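Local coordinates for tumor necrosis factor receptor superfamily member 16 (Rattus norvegicus, PDB 4F42), which probably relays neurotrophin signals inside the cell through its intracellular death domain, a helical module for protein-protein interaction, at residues Lys18-Asp23 and Ala77-Ser82; Thr24-Ala29 and Ser41-Ala46; Ala29-Tyr34 and Arg72-Ala77; Ala51-Trp56 and Asp65-Ala70. One frame throughout, in Å; residues are numbered along the deposited sequence.

Contact 1: residues Lys18-Asp23 and Ala77-Ser82; sequences KLLNGD and ADIVES. With MNB (5-mercapto-2-nitro-benzoic acid), chain B.
Leu-19 packs CB and CD1 against CG2 of Ile-79, 3.8 Å from each, while the flat group of this site, the 5-mercapto-2-nitro-benzoic acid, is met by neighbouring Lys-18 through the nitro and carboxylate oxygens on its rim. The nitro oxygen O8 lies 3.2 Å from the backbone N of Lys-18 and 3.6 Å from its CB. Because CG of Lys-18 is swung beside the carbonyl carbon (chi1 -165°) and the chain then turns at its second torsion, CD also passes O8 and approaches the carboxylate oxygen O12. The main packing lies between Leu-19 and Ile-79, whose side chains run past each other in opposite directions, and CD1 of Ile-79 reaches 3.5 Å from the carbonyl O of Leu-19. In this way the first and last helices of the six-helix death-domain bundle, 10-19 and 77-84, are brought together. Leu-20, the first residue to leave helical geometry, brings CD2 up to Ile-79, whose chain it crosses at about a right angle, CD2 to CD1 4.0 Å. Leu-71 lies against both of these side chains, and Leu-28 and Leu-53 also pack on Leu-20. With an alanine here in place of Ile-79, CG2 and CD1 are gone, which is likely to open a gap beside Leu-19 and leave CD2 of Leu-20 without its contact on helix 77-84. One turn farther along helix 77-84, OG of Ser-82 lies 4.0 Å from CD1 of Leu-19 at the exposed margin of the contact.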
loop_
_atom_site.group_PDB
_atom_site.type_symbol
_atom_site.label_atom_id
_atom_site.label_comp_id
_atom_site.label_asym_id
_atom_site.label_seq_id
_atom_site.Cartn_x
_atom_site.Cartn_y
_atom_site.Cartn_z
ATOM N N LYS A 18 -1.716 -8.402 3.282
ATOM C CA LYS A 18 -0.986 -9.652 3.474
ATOM C C LYS A 18 0.248 -9.700 2.582
ATOM O O LYS A 18 1.305 -10.122 3.016
ATOM C CB LYS A 18 -1.889 -10.854 3.194
ATOM C CG LYS A 18 -1.350 -12.190 3.714
ATOM C CD LYS A 18 -1.857 -12.497 5.125
ATOM C CE LYS A 18 -1.463 -13.908 5.574
ATOM N NZ LYS A 18 -2.291 -14.970 4.922
ATOM N N LEU A 19 0.103 -9.244 1.344
ATOM C CA LEU A 19 1.182 -9.308 0.360
ATOM C C LEU A 19 2.263 -8.274 0.614
ATOM O O LEU A 19 3.392 -8.415 0.130
ATOM C CB LEU A 19 0.624 -9.172 -1.070
ATOM C CG LEU A 19 -0.162 -10.389 -1.567
ATOM C CD1 LEU A 19 -0.969 -10.036 -2.803
ATOM C CD2 LEU A 19 0.758 -11.583 -1.831
ATOM N N LEU A 20 1.909 -7.237 1.374
ATOM C CA LEU A 20 2.842 -6.164 1.714
ATOM C C LEU A 20 3.536 -6.372 3.065
ATOM O O LEU A 20 4.166 -5.452 3.598
ATOM C CB LEU A 20 2.144 -4.804 1.653
ATOM C CG LEU A 20 1.495 -4.427 0.318
ATOM C CD1 LEU A 20 0.680 -3.145 0.454
ATOM C CD2 LEU A 20 2.528 -4.307 -0.781
ATOM N N ASN A 21 3.428 -7.594 3.591
ATOM C CA ASN A 21 4.081 -8.010 4.833
ATOM C C ASN A 21 5.603 -7.921 4.765
ATOM O O ASN A 21 6.176 -7.710 3.689
ATOM C CB ASN A 21 3.639 -9.433 5.250
ATOM C CG ASN A 21 4.124 -10.531 4.283
ATOM O OD1 ASN A 21 5.322 -10.670 4.011
ATOM N ND2 ASN A 21 3.183 -11.335 3.789
ATOM N N GLY A 22 6.249 -8.093 5.917
ATOM C CA GLY A 22 7.699 -7.984 6.017
ATOM C C GLY A 22 8.037 -6.522 5.884
ATOM O O GLY A 22 7.424 -5.686 6.549
ATOM N N ASP A 23 8.985 -6.217 4.998
ATOM C CA ASP A 23 9.389 -4.836 4.744
ATOM C C ASP A 23 8.824 -4.240 3.452
ATOM O O ASP A 23 9.103 -3.084 3.130
ATOM C CB ASP A 23 10.914 -4.708 4.757
ATOM C CG ASP A 23 11.527 -5.152 6.080
ATOM O OD1 ASP A 23 11.237 -4.523 7.130
ATOM O OD2 ASP A 23 12.307 -6.136 6.056
ATOM N N ALA A 77 5.948 -6.393 -9.535
ATOM C CA ALA A 77 4.853 -6.764 -10.422
ATOM C C ALA A 77 4.236 -8.116 -10.032
ATOM O O ALA A 77 3.054 -8.354 -10.296
ATOM C CB ALA A 77 5.310 -6.768 -11.869
ATOM N N ASP A 78 5.023 -8.980 -9.381
ATOM C CA ASP A 78 4.505 -10.255 -8.844
ATOM C C ASP A 78 3.292 -10.065 -7.913
ATOM O O ASP A 78 2.337 -10.849 -7.965
ATOM C CB ASP A 78 5.611 -11.075 -8.152
ATOM C CG ASP A 78 6.168 -10.389 -6.910
ATOM O OD1 ASP A 78 6.712 -9.273 -7.036
ATOM O OD2 ASP A 78 6.068 -10.969 -5.806
ATOM N N ILE A 79 3.314 -9.012 -7.092
ATOM C CA ILE A 79 2.162 -8.674 -6.245
ATOM C C ILE A 79 0.972 -8.194 -7.096
ATOM O O ILE A 79 -0.176 -8.556 -6.830
ATOM C CB ILE A 79 2.515 -7.636 -5.145
ATOM C CG1 ILE A 79 3.649 -8.157 -4.254
ATOM C CG2 ILE A 79 1.269 -7.292 -4.304
ATOM C CD1 ILE A 79 4.036 -7.218 -3.088
ATOM N N VAL A 80 1.259 -7.402 -8.127
ATOM C CA VAL A 80 0.220 -6.927 -9.047
ATOM C C VAL A 80 -0.416 -8.117 -9.779
ATOM O O VAL A 80 -1.643 -8.215 -9.859
ATOM C CB VAL A 80 0.766 -5.861 -10.049
ATOM C CG1 VAL A 80 -0.326 -5.372 -10.975
ATOM C CG2 VAL A 80 1.370 -4.685 -9.308
ATOM N N GLU A 81 0.419 -9.033 -10.273
ATOM C CA GLU A 81 -0.052 -10.258 -10.933
ATOM C C GLU A 81 -0.928 -11.083 -9.985
ATOM O O GLU A 81 -2.017 -11.528 -10.364
ATOM C CB GLU A 81 1.123 -11.118 -11.451
ATOM C CG GLU A 81 2.077 -10.456 -12.470
ATOM C CD GLU A 81 1.420 -10.109 -13.825
ATOM O OE1 GLU A 81 0.262 -10.528 -14.062
ATOM O OE2 GLU A 81 2.065 -9.404 -14.655
ATOM N N SER A 82 -0.454 -11.256 -8.752
ATOM C CA SER A 82 -1.134 -12.072 -7.744
ATOM C C SER A 82 -2.504 -11.529 -7.337
ATOM O O SER A 82 -3.438 -12.294 -7.067
ATOM C CB SER A 82 -0.240 -12.230 -6.511
ATOM O OG SER A 82 -0.881 -12.991 -5.506
HETATM C C6 MNB B . -1.333 -7.790 10.170
HETATM C C1 MNB B . -1.630 -8.411 8.962
HETATM C C2 MNB B . -2.916 -8.087 8.253
HETATM C C3 MNB B . -3.767 -7.157 8.855
HETATM C C4 MNB B . -3.418 -6.566 10.068
HETATM C C5 MNB B . -2.220 -6.873 10.719
HETATM S S5 MNB B . -1.849 -6.138 12.208
HETATM C C10 MNB B . -0.620 -9.385 8.438
HETATM O O12 MNB B . -0.940 -10.584 8.309
HETATM O O11 MNB B . 0.526 -8.967 8.161
HETATM N N7 MNB B . -3.302 -8.677 7.018
HETATM O O9 MNB B . -4.478 -8.682 6.646
HETATM O O8 MNB B . -2.470 -9.198 6.296
#

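Contact 2: residues Thr24-Ala29 and Ser41-Ala46; sequences TWRHLA and SFTHEA
Phe-42 and Thr-43 bring the turn between helices 36-41 and 48-56 of the death domain against Trp-25 and Arg-26 of helix 24-32. Ser-41 leads into this turn, its OG hydrogen-bonded to the carbonyl O of His-38. Phe-42 follows, and its CB approaches Trp-25 CZ3 at 3.9 Å; the ring of Phe-42 leads away from the indole and packs on Ala-51. Thr-43 then directs CG2 at the rim of the indole, near the ring plane and 3.9 Å from CH2 of Trp-25. Replacing Trp-25 by an alanine removes the indole and is likely to open a gap between helix and turn, leaving Phe-42 CB and Thr-43 CG2 without the ring rim they touch. Beyond Thr-43 a 3.0 Å hydrogen bond from Glu-45 N to Phe-42 O closes the turn, and Ala-46 touches a bound 5-mercapto-2-nitro-benzoic acid. Arg-26 folds its CG over the centre of the Trp-25 ring, and the chain bends at chi3 (58°) before its tip approaches the turn. Asp-40 serves both sides: its OD1 makes a salt bridge with Arg-26 NH2, and its carbonyl O is hydrogen-bonded to Thr-43 OG1. At the edge of the guanidinium, Arg-26 NH1 lies 3.6 Å from Thr-43 CG2.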
loop_
_atom_site.group_PDB
_atom_site.type_symbol
_atom_site.label_atom_id
_atom_site.label_comp_id
_atom_site.label_asym_id
_atom_site.label_seq_id
_atom_site.Cartn_x
_atom_site.Cartn_y
_atom_site.Cartn_z
ATOM N N THR A 24 8.022 -5.008 2.725
ATOM C CA THR A 24 7.489 -4.544 1.444
ATOM C C THR A 24 6.707 -3.225 1.574
ATOM O O THR A 24 6.806 -2.350 0.705
ATOM C CB THR A 24 6.643 -5.633 0.754
ATOM O OG1 THR A 24 7.331 -6.889 0.831
ATOM C CG2 THR A 24 6.428 -5.293 -0.703
ATOM N N TRP A 25 5.965 -3.069 2.673
ATOM C CA TRP A 25 5.201 -1.841 2.915
ATOM C C TRP A 25 6.116 -0.618 3.028
ATOM O O TRP A 25 5.765 0.472 2.564
ATOM C CB TRP A 25 4.298 -1.975 4.148
ATOM C CG TRP A 25 5.026 -2.009 5.457
ATOM C CD1 TRP A 25 5.610 -3.093 6.040
ATOM C CD2 TRP A 25 5.250 -0.905 6.348
ATOM N NE1 TRP A 25 6.181 -2.739 7.235
ATOM C CE2 TRP A 25 5.970 -1.402 7.452
ATOM C CE3 TRP A 25 4.904 0.454 6.322
ATOM C CZ2 TRP A 25 6.358 -0.590 8.520
ATOM C CZ3 TRP A 25 5.294 1.261 7.380
ATOM C CH2 TRP A 25 6.014 0.737 8.463
ATOM N N ARG A 26 7.287 -0.809 3.634
ATOM C CA ARG A 26 8.304 0.250 3.705
ATOM C C ARG A 26 8.804 0.655 2.311
ATOM O O ARG A 26 8.894 1.839 1.999
ATOM C CB ARG A 26 9.470 -0.168 4.609
ATOM C CG ARG A 26 9.044 -0.591 6.025
ATOM C CD ARG A 26 10.239 -0.885 6.926
ATOM N NE ARG A 26 11.098 0.296 7.013
ATOM C CZ ARG A 26 11.099 1.166 8.024
ATOM N NH1 ARG A 26 10.305 0.986 9.078
ATOM N NH2 ARG A 26 11.909 2.215 7.983
ATOM N N HIS A 27 9.106 -0.330 1.473
ATOM C CA HIS A 27 9.577 -0.072 0.110
ATOM C C HIS A 27 8.507 0.690 -0.671
ATOM O O HIS A 27 8.800 1.684 -1.340
ATOM C CB HIS A 27 9.956 -1.385 -0.601
ATOM C CG HIS A 27 10.796 -2.309 0.235
ATOM N ND1 HIS A 27 10.699 -3.681 0.155
ATOM C CD2 HIS A 27 11.731 -2.053 1.184
ATOM C CE1 HIS A 27 11.550 -4.230 1.006
ATOM N NE2 HIS A 27 12.189 -3.263 1.639
ATOM N N LEU A 28 7.265 0.227 -0.547
ATOM C CA LEU A 28 6.118 0.863 -1.198
ATOM C C LEU A 28 5.894 2.289 -0.710
ATOM O O LEU A 28 5.691 3.202 -1.513
ATOM C CB LEU A 28 4.857 0.024 -0.992
ATOM C CG LEU A 28 3.517 0.602 -1.424
ATOM C CD1 LEU A 28 3.471 0.753 -2.933
ATOM C CD2 LEU A 28 2.410 -0.313 -0.949
ATOM N N ALA A 29 5.931 2.478 0.606
ATOM C CA ALA A 29 5.752 3.797 1.182
ATOM C C ALA A 29 6.782 4.777 0.617
ATOM O O ALA A 29 6.436 5.902 0.267
ATOM C CB ALA A 29 5.830 3.734 2.674
ATOM N N SER A 41 7.330 6.188 11.748
ATOM C CA SER A 41 6.217 6.586 12.607
ATOM C C SER A 41 5.060 5.584 12.591
ATOM O O SER A 41 4.276 5.530 13.550
ATOM C CB SER A 41 5.703 7.976 12.232
ATOM O OG SER A 41 4.657 7.907 11.270
ATOM N N PHE A 42 4.946 4.797 11.516
ATOM C CA PHE A 42 3.829 3.846 11.381
ATOM C C PHE A 42 4.129 2.538 12.076
ATOM O O PHE A 42 3.232 1.725 12.286
ATOM C CB PHE A 42 3.463 3.585 9.911
ATOM C CG PHE A 42 2.751 4.732 9.242
ATOM C CD1 PHE A 42 1.440 5.047 9.573
ATOM C CD2 PHE A 42 3.390 5.488 8.270
ATOM C CE1 PHE A 42 0.777 6.122 8.959
ATOM C CE2 PHE A 42 2.734 6.551 7.644
ATOM C CZ PHE A 42 1.430 6.870 7.993
ATOM N N THR A 43 5.394 2.335 12.435
ATOM C CA THR A 43 5.804 1.115 13.120
ATOM C C THR A 43 5.234 1.050 14.535
ATOM O O THR A 43 5.227 -0.009 15.154
ATOM C CB THR A 43 7.338 0.962 13.182
ATOM O OG1 THR A 43 7.898 1.959 14.050
ATOM C CG2 THR A 43 7.948 1.071 11.783
ATOM N N HIS A 44 4.752 2.192 15.022
ATOM C CA HIS A 44 4.106 2.306 16.328
ATOM C C HIS A 44 2.678 1.792 16.318
ATOM O O HIS A 44 2.076 1.597 17.375
ATOM C CB HIS A 44 4.173 3.748 16.825
ATOM C CG HIS A 44 5.570 4.183 17.122
ATOM N ND1 HIS A 44 6.087 4.198 18.396
ATOM C CD2 HIS A 44 6.585 4.534 16.297
ATOM C CE1 HIS A 44 7.354 4.572 18.348
ATOM N NE2 HIS A 44 7.680 4.777 17.084
ATOM N N GLU A 45 2.148 1.556 15.126
ATOM C CA GLU A 45 0.801 1.044 14.995
ATOM C C GLU A 45 0.811 -0.470 15.118
ATOM O O GLU A 45 1.844 -1.102 14.901
ATOM C CB GLU A 45 0.190 1.475 13.664
ATOM C CG GLU A 45 0.195 2.964 13.436
ATOM C CD GLU A 45 -0.604 3.735 14.472
ATOM O OE1 GLU A 45 -1.567 3.172 15.051
ATOM O OE2 GLU A 45 -0.264 4.920 14.703
ATOM N N ALA A 46 -0.337 -1.038 15.488
ATOM C CA ALA A 46 -0.508 -2.494 15.518
ATOM C C ALA A 46 -0.383 -3.068 14.102
ATOM O O ALA A 46 0.245 -4.105 13.902
ATOM C CB ALA A 46 -1.851 -2.872 16.147
#

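Contact 3: residues Ala29-Tyr34 and Arg72-Ala77; sequences AGELGY and RRIQRA
Glu-31 meets both Arg-73 and Ile-74 where the ends of helices 24-32 and 64-73 come together at the surface of the death domain. The apolar part of the contact is made by CB of Glu-31, 3.7 Å from CG2 of Ile-74, as the two side chains pass in opposite directions. With CG anti to the backbone N (chi1 180°) and a bend at chi2, the Glu-31 chain carries its carboxylate past Ile-74 to the aliphatic stem of Arg-73. There OE2 lies 3.4 Å from CD and also close to CB of Arg-73, the two side chains crossing at about a right angle. The electrostatic part is looser. OE2 of Glu-31 is 4.2 Å from Arg-73 NH1 and well out of the guanidinium plane, and the carboxylate and guanidinium planes are turned 50° apart. A water between them is modelled as donating a hydrogen bond to OE2 and accepting one from NH1, although both distances are implausibly short and its position is therefore doubtful. Backbone hydrogen bonds finish both helices in Schellman motifs, with Gly-33 and Gln-75 in the positive-phi positions; Arg-76 then takes the N-cap position of helix 77-84. The chemistry implies packing of Glu-31 against aliphatic carbons, to which the opposite charges probably add a weak, undirected attraction rather than a salt bridge.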
loop_
_atom_site.group_PDB
_atom_site.type_symbol
_atom_site.label_atom_id
_atom_site.label_comp_id
_atom_site.label_asym_id
_atom_site.label_seq_id
_atom_site.Cartn_x
_atom_site.Cartn_y
_atom_site.Cartn_z
ATOM N N ALA A 29 5.931 2.478 0.606
ATOM C CA ALA A 29 5.752 3.797 1.182
ATOM C C ALA A 29 6.782 4.777 0.617
ATOM O O ALA A 29 6.436 5.902 0.267
ATOM C CB ALA A 29 5.830 3.734 2.674
ATOM N N GLY A 30 8.037 4.336 0.506
ATOM C CA GLY A 30 9.083 5.129 -0.139
ATOM C C GLY A 30 8.652 5.618 -1.511
ATOM O O GLY A 30 8.767 6.804 -1.817
ATOM N N GLU A 31 8.136 4.693 -2.324
ATOM C CA GLU A 31 7.633 4.985 -3.668
ATOM C C GLU A 31 6.436 5.945 -3.663
ATOM O O GLU A 31 6.291 6.777 -4.561
ATOM C CB GLU A 31 7.281 3.673 -4.385
ATOM C CG GLU A 31 6.733 3.803 -5.804
ATOM C CD GLU A 31 7.654 4.548 -6.772
ATOM O OE1 GLU A 31 8.902 4.511 -6.607
ATOM O OE2 GLU A 31 7.118 5.164 -7.722
ATOM N N LEU A 32 5.587 5.831 -2.645
ATOM C CA LEU A 32 4.426 6.716 -2.509
ATOM C C LEU A 32 4.810 8.115 -1.989
ATOM O O LEU A 32 3.970 9.020 -1.917
ATOM C CB LEU A 32 3.350 6.059 -1.642
ATOM C CG LEU A 32 2.724 4.751 -2.143
ATOM C CD1 LEU A 32 1.849 4.162 -1.058
ATOM C CD2 LEU A 32 1.915 4.972 -3.408
ATOM N N GLY A 33 6.086 8.287 -1.654
ATOM C CA GLY A 33 6.638 9.600 -1.332
ATOM C C GLY A 33 6.806 9.919 0.149
ATOM O O GLY A 33 6.977 11.082 0.505
ATOM N N TYR A 34 6.760 8.893 1.000
ATOM C CA TYR A 34 6.942 9.041 2.438
ATOM C C TYR A 34 8.419 9.004 2.818
ATOM O O TYR A 34 9.146 8.116 2.387
ATOM C CB TYR A 34 6.223 7.908 3.172
ATOM C CG TYR A 34 4.723 8.001 3.174
ATOM C CD1 TYR A 34 4.059 8.672 4.190
ATOM C CD2 TYR A 34 3.961 7.402 2.164
ATOM C CE1 TYR A 34 2.675 8.763 4.210
ATOM C CE2 TYR A 34 2.563 7.491 2.165
ATOM C CZ TYR A 34 1.936 8.169 3.198
ATOM O OH TYR A 34 0.577 8.279 3.233
ATOM N N ARG A 72 4.610 -1.885 -9.421
ATOM C CA ARG A 72 5.432 -2.126 -10.605
ATOM C C ARG A 72 6.766 -1.390 -10.498
ATOM O O ARG A 72 7.800 -1.927 -10.858
ATOM C CB ARG A 72 4.719 -1.665 -11.882
ATOM C CG ARG A 72 3.475 -2.486 -12.274
ATOM C CD ARG A 72 2.917 -2.104 -13.663
ATOM N NE ARG A 72 2.518 -0.699 -13.739
ATOM C CZ ARG A 72 3.319 0.288 -14.134
ATOM N NH1 ARG A 72 4.557 0.031 -14.517
ATOM N NH2 ARG A 72 2.876 1.537 -14.153
ATOM N N ARG A 73 6.731 -0.163 -9.984
ATOM C CA ARG A 73 7.913 0.690 -9.938
ATOM C C ARG A 73 8.985 0.238 -8.955
ATOM O O ARG A 73 10.162 0.476 -9.192
ATOM C CB ARG A 73 7.523 2.144 -9.689
ATOM C CG ARG A 73 7.054 2.823 -10.945
ATOM C CD ARG A 73 5.937 3.780 -10.642
ATOM N NE ARG A 73 5.693 4.690 -11.747
ATOM C CZ ARG A 73 4.841 5.707 -11.700
ATOM N NH1 ARG A 73 4.142 5.931 -10.589
ATOM N NH2 ARG A 73 4.683 6.500 -12.759
ATOM N N ILE A 74 8.583 -0.399 -7.858
ATOM C CA ILE A 74 9.542 -1.036 -6.951
ATOM C C ILE A 74 9.863 -2.484 -7.386
ATOM O O ILE A 74 10.355 -3.286 -6.592
ATOM C CB ILE A 74 9.082 -0.992 -5.454
ATOM C CG1 ILE A 74 7.743 -1.703 -5.260
ATOM C CG2 ILE A 74 9.060 0.448 -4.919
ATOM C CD1 ILE A 74 7.427 -2.018 -3.823
ATOM N N GLN A 75 9.589 -2.804 -8.652
ATOM C CA GLN A 75 9.818 -4.154 -9.221
ATOM C C GLN A 75 9.082 -5.252 -8.464
ATOM O O GLN A 75 9.621 -6.344 -8.278
ATOM C CB GLN A 75 11.313 -4.530 -9.325
ATOM C CG GLN A 75 12.306 -3.376 -9.555
ATOM C CD GLN A 75 12.147 -2.684 -10.900
ATOM O OE1 GLN A 75 11.664 -3.278 -11.875
ATOM N NE2 GLN A 75 12.563 -1.416 -10.962
ATOM N N ARG A 76 7.859 -4.965 -8.028
ATOM C CA ARG A 76 7.022 -5.980 -7.401
ATOM C C ARG A 76 5.761 -6.212 -8.230
ATOM O O ARG A 76 4.646 -6.230 -7.707
ATOM C CB ARG A 76 6.688 -5.622 -5.953
ATOM C CG ARG A 76 7.881 -5.550 -4.990
ATOM C CD ARG A 76 8.592 -6.898 -4.731
ATOM N NE ARG A 76 7.692 -8.046 -4.519
ATOM C CZ ARG A 76 7.425 -8.607 -3.339
ATOM N NH1 ARG A 76 7.976 -8.141 -2.222
ATOM N NH2 ARG A 76 6.605 -9.654 -3.273
ATOM N N ALA A 77 5.948 -6.393 -9.535
ATOM C CA ALA A 77 4.853 -6.764 -10.422
ATOM C C ALA A 77 4.236 -8.116 -10.032
ATOM O O ALA A 77 3.054 -8.354 -10.296
ATOM C CB ALA A 77 5.310 -6.768 -11.869
HETATM O O HOH W 1 4.784 5.528 -8.183
#

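Contact 4: residues Ala51-Trp56 and Asp65-Ala70; sequences ALLASW and DALLAA
Trp-56 extends its indole from helix 48-56 toward Ala-66 and Leu-67 of helix 64-73. Its CG is trans to N (chi1 175°), which carries the six-membered ring across to helix 64-73, and chi2 of 74° sets the ring's turn. The outer atom CH2 thereby comes 3.8 Å from CB of Leu-67 and almost as near to that residue's backbone N, while the Ala-66 methyl sits at the edge of the indole, close to the ring plane and 4.2 Å from CZ2. Leu-67 adopts the same first torsion; its side chain meets that of Trp-56 at a slant and places CD1 4.5 Å from CD2 of Leu-53, a looser apolar touch one helical turn before the tryptophan. The large ring thus spans a wide separation: the axes of segments 51-56 and 65-70 approach no nearer than 13.1 Å, and their directions make an angle of 126°. Both helices meet helix 24-32 as well, for Leu-32 lies on Trp-56 and Leu-28 on both Leu-67 and Ala-70. Tyr-5 touches Leu-53 and Leu-67, so this buried contact is flanked by the N-terminal segment and by helix 24-32 within the helical bundle.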
loop_
_atom_site.group_PDB
_atom_site.type_symbol
_atom_site.label_atom_id
_atom_site.label_comp_id
_atom_site.label_asym_id
_atom_site.label_seq_id
_atom_site.Cartn_x
_atom_site.Cartn_y
_atom_site.Cartn_z
ATOM N N ALA A 51 -2.256 1.064 8.573
ATOM C CA ALA A 51 -2.119 2.464 8.992
ATOM C C ALA A 51 -1.575 3.355 7.866
ATOM O O ALA A 51 -2.066 4.461 7.664
ATOM C CB ALA A 51 -1.236 2.565 10.245
ATOM N N LEU A 52 -0.584 2.854 7.132
ATOM C CA LEU A 52 0.029 3.587 6.030
ATOM C C LEU A 52 -0.976 3.845 4.929
ATOM O O LEU A 52 -1.143 4.975 4.485
ATOM C CB LEU A 52 1.219 2.819 5.453
ATOM C CG LEU A 52 1.781 3.416 4.155
ATOM C CD1 LEU A 52 2.872 4.417 4.461
ATOM C CD2 LEU A 52 2.300 2.313 3.248
ATOM N N LEU A 53 -1.642 2.782 4.495
ATOM C CA LEU A 53 -2.603 2.834 3.412
ATOM C C LEU A 53 -3.863 3.626 3.747
ATOM O O LEU A 53 -4.466 4.215 2.858
ATOM C CB LEU A 53 -2.941 1.410 2.959
ATOM C CG LEU A 53 -1.731 0.639 2.395
ATOM C CD1 LEU A 53 -2.035 -0.833 2.248
ATOM C CD2 LEU A 53 -1.237 1.237 1.068
ATOM N N ALA A 54 -4.257 3.636 5.023
ATOM C CA ALA A 54 -5.373 4.458 5.501
ATOM C C ALA A 54 -5.015 5.936 5.431
ATOM O O ALA A 54 -5.854 6.769 5.082
ATOM C CB ALA A 54 -5.738 4.084 6.923
ATOM N N SER A 55 -3.771 6.249 5.784
ATOM C CA SER A 55 -3.239 7.602 5.685
ATOM C C SER A 55 -3.130 8.010 4.212
ATOM O O SER A 55 -3.742 8.999 3.798
ATOM C CB SER A 55 -1.881 7.690 6.391
ATOM O OG SER A 55 -1.142 8.823 5.965
ATOM N N TRP A 56 -2.362 7.241 3.433
ATOM C CA TRP A 56 -2.225 7.451 1.984
ATOM C C TRP A 56 -3.594 7.555 1.298
ATOM O O TRP A 56 -3.852 8.496 0.545
ATOM C CB TRP A 56 -1.390 6.320 1.353
ATOM C CG TRP A 56 -1.306 6.387 -0.146
ATOM C CD1 TRP A 56 -0.564 7.271 -0.890
ATOM C CD2 TRP A 56 -1.991 5.549 -1.085
ATOM N NE1 TRP A 56 -0.745 7.031 -2.227
ATOM C CE2 TRP A 56 -1.618 5.982 -2.378
ATOM C CE3 TRP A 56 -2.879 4.475 -0.963
ATOM C CZ2 TRP A 56 -2.107 5.370 -3.543
ATOM C CZ3 TRP A 56 -3.368 3.871 -2.116
ATOM C CH2 TRP A 56 -2.980 4.316 -3.389
ATOM N N ASP A 65 -5.218 1.744 -8.972
ATOM C CA ASP A 65 -4.254 1.769 -10.071
ATOM C C ASP A 65 -2.968 2.525 -9.730
ATOM O O ASP A 65 -1.885 2.122 -10.143
ATOM C CB ASP A 65 -4.879 2.246 -11.394
ATOM C CG ASP A 65 -5.740 3.487 -11.246
ATOM O OD1 ASP A 65 -5.285 4.588 -11.618
ATOM O OD2 ASP A 65 -6.893 3.363 -10.785
ATOM N N ALA A 66 -3.101 3.612 -8.968
ATOM C CA ALA A 66 -1.951 4.339 -8.442
ATOM C C ALA A 66 -1.127 3.434 -7.537
ATOM O O ALA A 66 0.105 3.468 -7.557
ATOM C CB ALA A 66 -2.397 5.572 -7.683
ATOM N N LEU A 67 -1.811 2.621 -6.743
ATOM C CA LEU A 67 -1.129 1.658 -5.888
ATOM C C LEU A 67 -0.415 0.602 -6.730
ATOM O O LEU A 67 0.777 0.332 -6.527
ATOM C CB LEU A 67 -2.110 0.988 -4.925
ATOM C CG LEU A 67 -1.523 -0.120 -4.052
ATOM C CD1 LEU A 67 -0.357 0.403 -3.227
ATOM C CD2 LEU A 67 -2.599 -0.688 -3.155
ATOM N N LEU A 68 -1.157 0.013 -7.666
ATOM C CA LEU A 68 -0.610 -0.975 -8.585
ATOM C C LEU A 68 0.592 -0.409 -9.356
ATOM O O LEU A 68 1.626 -1.077 -9.458
ATOM C CB LEU A 68 -1.715 -1.494 -9.514
ATOM C CG LEU A 68 -2.468 -2.795 -9.163
ATOM C CD1 LEU A 68 -2.577 -3.108 -7.676
ATOM C CD2 LEU A 68 -3.842 -2.899 -9.816
ATOM N N ALA A 69 0.474 0.825 -9.855
ATOM C CA ALA A 69 1.598 1.525 -10.508
ATOM C C ALA A 69 2.835 1.618 -9.603
ATOM O O ALA A 69 3.952 1.325 -10.042
ATOM C CB ALA A 69 1.185 2.915 -10.956
ATOM N N ALA A 70 2.622 2.022 -8.345
ATOM C CA ALA A 70 3.697 2.097 -7.344
ATOM C C ALA A 70 4.415 0.763 -7.163
ATOM O O ALA A 70 5.633 0.733 -7.004
ATOM C CB ALA A 70 3.162 2.600 -6.008
#

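In the fold
Contacts 2 and 3 share helix 24-32 and the residue Ala-29, whose CB lies 3.5 Å from CD1 of Leu-52 in contact 4. Contacts 3 and 4, both on helix 64-73, have centres about 9 Å apart and are joined by a probable hydrogen bond, Tyr-34 OH to Ser-55 OG, 3.3 Å. Contact 1 reaches contact 2 through Leu-20 CD1 and Leu-28 CD2 at 3.6 Å, although their centres are about 14 Å apart. Two 5-mercapto-2-nitro-benzoic acid molecules are bound: Lys-18 of contact 1 and Ala-46 of contact 2 line one pocket, Leu-68 of contact 4 the other, whose ligand is about 8 Å from the side chain of Leu-19.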